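Local coordinates for protein peroxisomal acyl-CoA oxidase 1A (Solanum lycopersicum, PDB 2FON) that probably oxidises fatty acyl-CoA with bound FAD as cofactor, as an acyl-CoA oxidase of peroxisomal beta-oxidation, at residues L313-Y325 / V623-L637. Residues are numbered along the deposited sequence; the frame is centred on the assembly and turned at random.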
loop_
_atom_site.group_PDB
_atom_site.type_symbol
_atom_site.label_atom_id
_atom_site.label_comp_id
_atom_site.label_asym_id
_atom_site.label_seq_id
_atom_site.Cartn_x
_atom_site.Cartn_y
_atom_site.Cartn_z
ATOM N N LEU B 313 -7.536 6.862 -14.508
ATOM C CA LEU B 313 -6.910 8.153 -14.328
ATOM C C LEU B 313 -5.783 8.066 -13.272
ATOM O O LEU B 313 -4.622 8.266 -13.602
ATOM C CB LEU B 313 -7.942 9.272 -14.107
ATOM C CG LEU B 313 -7.435 10.630 -13.611
ATOM C CD1 LEU B 313 -6.844 11.419 -14.720
ATOM C CD2 LEU B 313 -8.521 11.451 -12.826
ATOM N N ALA B 314 -6.081 7.721 -12.030
ATOM C CA ALA B 314 -5.007 7.442 -11.046
ATOM C C ALA B 314 -3.868 6.455 -11.559
ATOM O O ALA B 314 -2.696 6.734 -11.414
ATOM C CB ALA B 314 -5.621 6.958 -9.714
ATOM N N MET B 315 -4.182 5.316 -12.156
ATOM C CA MET B 315 -3.106 4.471 -12.571
ATOM C C MET B 315 -2.184 5.255 -13.542
ATOM O O MET B 315 -0.947 5.222 -13.422
ATOM C CB MET B 315 -3.667 3.227 -13.232
ATOM C CG MET B 315 -2.658 2.241 -13.735
ATOM S SD MET B 315 -2.000 1.367 -12.305
ATOM C CE MET B 315 -3.048 -0.085 -12.178
ATOM N N SER B 316 -2.782 5.954 -14.510
ATOM C CA SER B 316 -2.013 6.710 -15.461
ATOM C C SER B 316 -1.187 7.778 -14.724
ATOM O O SER B 316 0.004 7.901 -15.018
ATOM C CB SER B 316 -2.910 7.334 -16.544
ATOM O OG SER B 316 -3.435 8.614 -16.157
ATOM N N ARG B 317 -1.758 8.547 -13.784
ATOM C CA ARG B 317 -0.877 9.504 -13.076
ATOM C C ARG B 317 0.351 8.825 -12.393
ATOM O O ARG B 317 1.458 9.313 -12.464
ATOM C CB ARG B 317 -1.621 10.374 -12.072
ATOM C CG ARG B 317 -2.562 11.375 -12.659
ATOM C CD ARG B 317 -3.593 11.843 -11.624
ATOM N NE ARG B 317 -3.065 12.996 -10.918
ATOM C CZ ARG B 317 -3.664 13.664 -9.929
ATOM N NH1 ARG B 317 -4.839 13.314 -9.475
ATOM N NH2 ARG B 317 -3.070 14.721 -9.394
ATOM N N ALA B 318 0.160 7.677 -11.748
ATOM C CA ALA B 318 1.245 7.086 -10.982
ATOM C C ALA B 318 2.309 6.527 -11.950
ATOM O O ALA B 318 3.522 6.719 -11.752
ATOM C CB ALA B 318 0.730 6.059 -10.116
ATOM N N VAL B 319 1.828 5.877 -13.006
ATOM C CA VAL B 319 2.661 5.291 -14.019
ATOM C C VAL B 319 3.461 6.383 -14.716
ATOM O O VAL B 319 4.632 6.229 -15.042
ATOM C CB VAL B 319 1.782 4.480 -15.009
ATOM C CG1 VAL B 319 2.518 4.082 -16.114
ATOM C CG2 VAL B 319 1.331 3.241 -14.353
ATOM N N CYS B 320 2.836 7.512 -14.937
ATOM C CA CYS B 320 3.556 8.583 -15.549
ATOM C C CYS B 320 4.699 9.058 -14.637
ATOM O O CYS B 320 5.788 9.232 -15.095
ATOM C CB CYS B 320 2.612 9.733 -15.893
ATOM S SG CYS B 320 3.482 11.107 -16.642
ATOM N N ILE B 321 4.483 9.258 -13.351
ATOM C CA ILE B 321 5.616 9.582 -12.496
ATOM C C ILE B 321 6.717 8.503 -12.402
ATOM O O ILE B 321 7.864 8.818 -12.690
ATOM C CB ILE B 321 5.183 9.978 -11.159
ATOM C CG1 ILE B 321 4.300 11.202 -11.284
ATOM C CG2 ILE B 321 6.375 10.200 -10.296
ATOM C CD1 ILE B 321 3.181 11.177 -10.296
ATOM N N ALA B 322 6.410 7.252 -12.058
ATOM C CA ALA B 322 7.469 6.232 -11.982
ATOM C C ALA B 322 8.255 6.034 -13.305
ATOM O O ALA B 322 9.459 5.720 -13.297
ATOM C CB ALA B 322 6.911 4.926 -11.529
ATOM N N THR B 323 7.571 6.226 -14.432
ATOM C CA THR B 323 8.185 5.997 -15.705
ATOM C C THR B 323 9.214 7.098 -15.984
ATOM O O THR B 323 10.403 6.807 -16.201
ATOM C CB THR B 323 7.136 5.867 -16.835
ATOM O OG1 THR B 323 6.405 4.652 -16.628
ATOM C CG2 THR B 323 7.794 5.833 -18.228
ATOM N N ARG B 324 8.782 8.355 -15.935
ATOM C CA ARG B 324 9.718 9.447 -16.127
ATOM C C ARG B 324 10.821 9.340 -15.105
ATOM O O ARG B 324 11.999 9.380 -15.471
ATOM C CB ARG B 324 9.022 10.789 -16.045
ATOM C CG ARG B 324 8.033 11.042 -17.175
ATOM C CD ARG B 324 7.542 12.482 -17.141
ATOM N NE ARG B 324 6.694 12.751 -18.303
ATOM C CZ ARG B 324 5.714 13.656 -18.322
ATOM N NH1 ARG B 324 5.455 14.364 -17.216
ATOM N NH2 ARG B 324 4.993 13.844 -19.447
ATOM N N TYR B 325 10.483 9.163 -13.822
ATOM C CA TYR B 325 11.576 8.977 -12.868
ATOM C C TYR B 325 12.511 7.801 -13.249
ATOM O O TYR B 325 13.730 7.969 -13.165
ATOM C CB TYR B 325 11.104 8.806 -11.463
ATOM C CG TYR B 325 12.231 8.739 -10.453
ATOM C CD1 TYR B 325 12.999 9.890 -10.142
ATOM C CD2 TYR B 325 12.538 7.536 -9.794
ATOM C CE1 TYR B 325 14.028 9.860 -9.219
ATOM C CE2 TYR B 325 13.588 7.477 -8.854
ATOM C CZ TYR B 325 14.321 8.655 -8.575
ATOM O OH TYR B 325 15.321 8.626 -7.614
ATOM N N VAL B 623 3.604 7.629 -21.956
ATOM C CA VAL B 623 3.029 8.303 -20.779
ATOM C C VAL B 623 2.952 9.828 -21.051
ATOM O O VAL B 623 2.097 10.540 -20.488
ATOM C CB VAL B 623 3.763 7.955 -19.479
ATOM C CG1 VAL B 623 3.696 6.443 -19.236
ATOM C CG2 VAL B 623 5.258 8.403 -19.552
ATOM N N ASP B 624 3.811 10.301 -21.951
ATOM C CA ASP B 624 3.616 11.589 -22.547
ATOM C C ASP B 624 2.230 11.657 -23.186
ATOM O O ASP B 624 1.728 12.787 -23.344
ATOM C CB ASP B 624 4.710 11.923 -23.598
ATOM C CG ASP B 624 6.123 12.204 -22.973
ATOM O OD1 ASP B 624 6.298 12.449 -21.747
ATOM O OD2 ASP B 624 7.094 12.167 -23.738
ATOM N N ALA B 625 1.600 10.507 -23.526
ATOM C CA ALA B 625 0.304 10.525 -24.301
ATOM C C ALA B 625 -0.904 10.900 -23.439
ATOM O O ALA B 625 -1.958 11.289 -23.932
ATOM C CB ALA B 625 0.045 9.212 -24.975
ATOM N N PHE B 626 -0.743 10.761 -22.129
ATOM C CA PHE B 626 -1.796 11.125 -21.160
ATOM C C PHE B 626 -2.000 12.654 -21.113
ATOM O O PHE B 626 -2.982 13.171 -20.545
ATOM C CB PHE B 626 -1.375 10.643 -19.755
ATOM C CG PHE B 626 -1.047 9.168 -19.656
ATOM C CD1 PHE B 626 -1.694 8.226 -20.418
ATOM C CD2 PHE B 626 -0.153 8.723 -18.721
ATOM C CE1 PHE B 626 -1.405 6.873 -20.248
ATOM C CE2 PHE B 626 0.117 7.359 -18.547
ATOM C CZ PHE B 626 -0.500 6.455 -19.296
ATOM N N ASN B 627 -1.019 13.376 -21.639
ATOM C CA ASN B 627 -1.115 14.833 -21.743
ATOM C C ASN B 627 -1.253 15.695 -20.436
ATOM O O ASN B 627 -1.798 16.798 -20.462
ATOM C CB ASN B 627 -2.220 15.172 -22.733
ATOM C CG ASN B 627 -2.087 16.546 -23.259
ATOM O OD1 ASN B 627 -1.009 16.968 -23.686
ATOM N ND2 ASN B 627 -3.176 17.282 -23.214
ATOM N N TYR B 628 -0.678 15.216 -19.328
ATOM C CA TYR B 628 -0.791 15.896 -18.037
ATOM C C TYR B 628 0.162 17.019 -17.871
ATOM O O TYR B 628 1.345 16.915 -18.255
ATOM C CB TYR B 628 -0.457 14.962 -16.931
ATOM C CG TYR B 628 -1.409 13.857 -16.814
ATOM C CD1 TYR B 628 -0.940 12.554 -16.645
ATOM C CD2 TYR B 628 -2.768 14.097 -16.832
ATOM C CE1 TYR B 628 -1.825 11.504 -16.500
ATOM C CE2 TYR B 628 -3.671 13.055 -16.714
ATOM C CZ TYR B 628 -3.199 11.746 -16.557
ATOM O OH TYR B 628 -4.059 10.678 -16.439
ATOM N N THR B 629 -0.322 18.077 -17.254
ATOM C CA THR B 629 0.547 19.177 -16.949
ATOM C C THR B 629 1.299 18.862 -15.662
ATOM O O THR B 629 0.899 18.032 -14.864
ATOM C CB THR B 629 -0.255 20.449 -16.691
ATOM O OG1 THR B 629 -1.015 20.291 -15.454
ATOM C CG2 THR B 629 -1.150 20.803 -17.872
ATOM N N ASP B 630 2.393 19.570 -15.444
ATOM C CA ASP B 630 3.099 19.539 -14.186
ATOM C C ASP B 630 2.196 19.974 -13.005
ATOM O O ASP B 630 2.281 19.409 -11.928
ATOM C CB ASP B 630 4.352 20.407 -14.301
ATOM C CG ASP B 630 5.482 19.690 -15.034
ATOM O OD1 ASP B 630 5.294 18.533 -15.499
ATOM O OD2 ASP B 630 6.578 20.274 -15.180
ATOM N N HIS B 631 1.336 20.958 -13.210
ATOM C CA HIS B 631 0.472 21.371 -12.182
ATOM C C HIS B 631 -0.379 20.152 -11.739
ATOM O O HIS B 631 -0.571 19.897 -10.541
ATOM C CB HIS B 631 -0.404 22.489 -12.687
ATOM C CG HIS B 631 -1.461 22.893 -11.723
ATOM N ND1 HIS B 631 -2.667 22.226 -11.618
ATOM C CD2 HIS B 631 -1.502 23.897 -10.814
ATOM C CE1 HIS B 631 -3.402 22.804 -10.678
ATOM N NE2 HIS B 631 -2.718 23.814 -10.172
ATOM N N TYR B 632 -0.853 19.371 -12.702
ATOM C CA TYR B 632 -1.804 18.358 -12.387
ATOM C C TYR B 632 -1.084 17.227 -11.782
ATOM O O TYR B 632 -1.544 16.645 -10.798
ATOM C CB TYR B 632 -2.554 17.909 -13.601
ATOM C CG TYR B 632 -3.618 16.883 -13.299
ATOM C CD1 TYR B 632 -4.582 17.087 -12.295
ATOM C CD2 TYR B 632 -3.646 15.684 -13.992
ATOM C CE1 TYR B 632 -5.517 16.158 -12.033
ATOM C CE2 TYR B 632 -4.582 14.741 -13.705
ATOM C CZ TYR B 632 -5.487 14.972 -12.732
ATOM O OH TYR B 632 -6.412 14.000 -12.535
ATOM N N LEU B 633 0.072 16.915 -12.324
ATOM C CA LEU B 633 0.871 15.834 -11.792
ATOM C C LEU B 633 1.504 16.060 -10.388
ATOM O O LEU B 633 1.631 15.082 -9.629
ATOM C CB LEU B 633 1.908 15.469 -12.819
ATOM C CG LEU B 633 2.065 13.979 -13.119
ATOM C CD1 LEU B 633 0.734 13.162 -13.191
ATOM C CD2 LEU B 633 2.777 13.951 -14.426
ATOM N N GLY B 634 1.872 17.325 -10.059
ATOM C CA GLY B 634 2.573 17.777 -8.817
ATOM C C GLY B 634 3.625 16.812 -8.262
ATOM O O GLY B 634 3.554 16.401 -7.092
ATOM N N SER B 635 4.538 16.379 -9.131
ATOM C CA SER B 635 5.580 15.431 -8.815
ATOM C C SER B 635 6.914 16.043 -9.234
ATOM O O SER B 635 7.164 16.349 -10.418
ATOM C CB SER B 635 5.414 14.151 -9.670
ATOM O OG SER B 635 6.354 13.093 -9.329
ATOM N N ILE B 636 7.820 16.176 -8.297
ATOM C CA ILE B 636 9.090 16.613 -8.732
ATOM C C ILE B 636 9.698 15.454 -9.499
ATOM O O ILE B 636 10.348 15.682 -10.546
ATOM C CB ILE B 636 9.886 17.139 -7.576
ATOM C CG1 ILE B 636 9.224 18.440 -7.083
ATOM C CG2 ILE B 636 11.350 17.316 -7.970
ATOM C CD1 ILE B 636 9.773 18.941 -5.864
ATOM N N LEU B 637 9.385 14.212 -9.116
ATOM C CA LEU B 637 10.036 13.094 -9.817
ATOM C C LEU B 637 9.511 12.907 -11.234
ATOM O O LEU B 637 10.163 12.272 -12.052
ATOM C CB LEU B 637 10.034 11.759 -9.034
ATOM C CG LEU B 637 10.519 11.804 -7.584
ATOM C CD1 LEU B 637 10.450 10.439 -6.861
ATOM C CD2 LEU B 637 11.925 12.379 -7.565
#
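Arg317 and Leu633, whose CA atoms lie 6.7 Å apart, and Cys320 and Val623, at 5.3 Å between CA atoms, mark where the irregular segment 623-637 wraps one flank of residues 313-325 of helix 297-328. The pairing illustrates how an arginine can join polar and aromatic partners in one buried contact. The Arg317 guanidinium lies flat on one face of the Tyr632 ring, planes 15° apart, as a cation-pi stack with CZ 3.9 Å from the ring centroid. A bend at chi3 (90°) turns the group onto that ring, while NH2 donates a bent bond to the backbone O of Tyr632 at 2.8 Å, the oxygen tilted out of the guanidinium plane, and also meets Asp113 in a salt bridge. Nearer the backbone, CG makes a CH-pi contact over one face of the Tyr628 ring. Were this arginine an alanine, the Tyr632 ring would probably lose its stacked partner, Tyr632 O this donor and Asp113 this countercharge. Ser316 CB makes a CH-pi contact above the centre of the Phe626 ring, 3.7 Å from its centroid. Leu633 fits as a knob into the hole formed by Arg317, Cys320, Ile321 and Arg324, with CD2 3.7 Å from Cys320 SG. At the far end, Arg324 NH2 bonds Asp624 OD1 at 3.0 Å, near the guanidinium plane, in a salt bridge; Asp624 OD2 pairs with Arg30. Leu637 CD1 makes a CH-pi contact over one face of Tyr325, whose side chain comes within about 5 Å of the bound FAD. A single leucine knob flanked by ring-face contacts thus joins helix 297-328 to the turn and short helix 630-633 of the C-terminal acyl-CoA oxidase region, beside the FAD site.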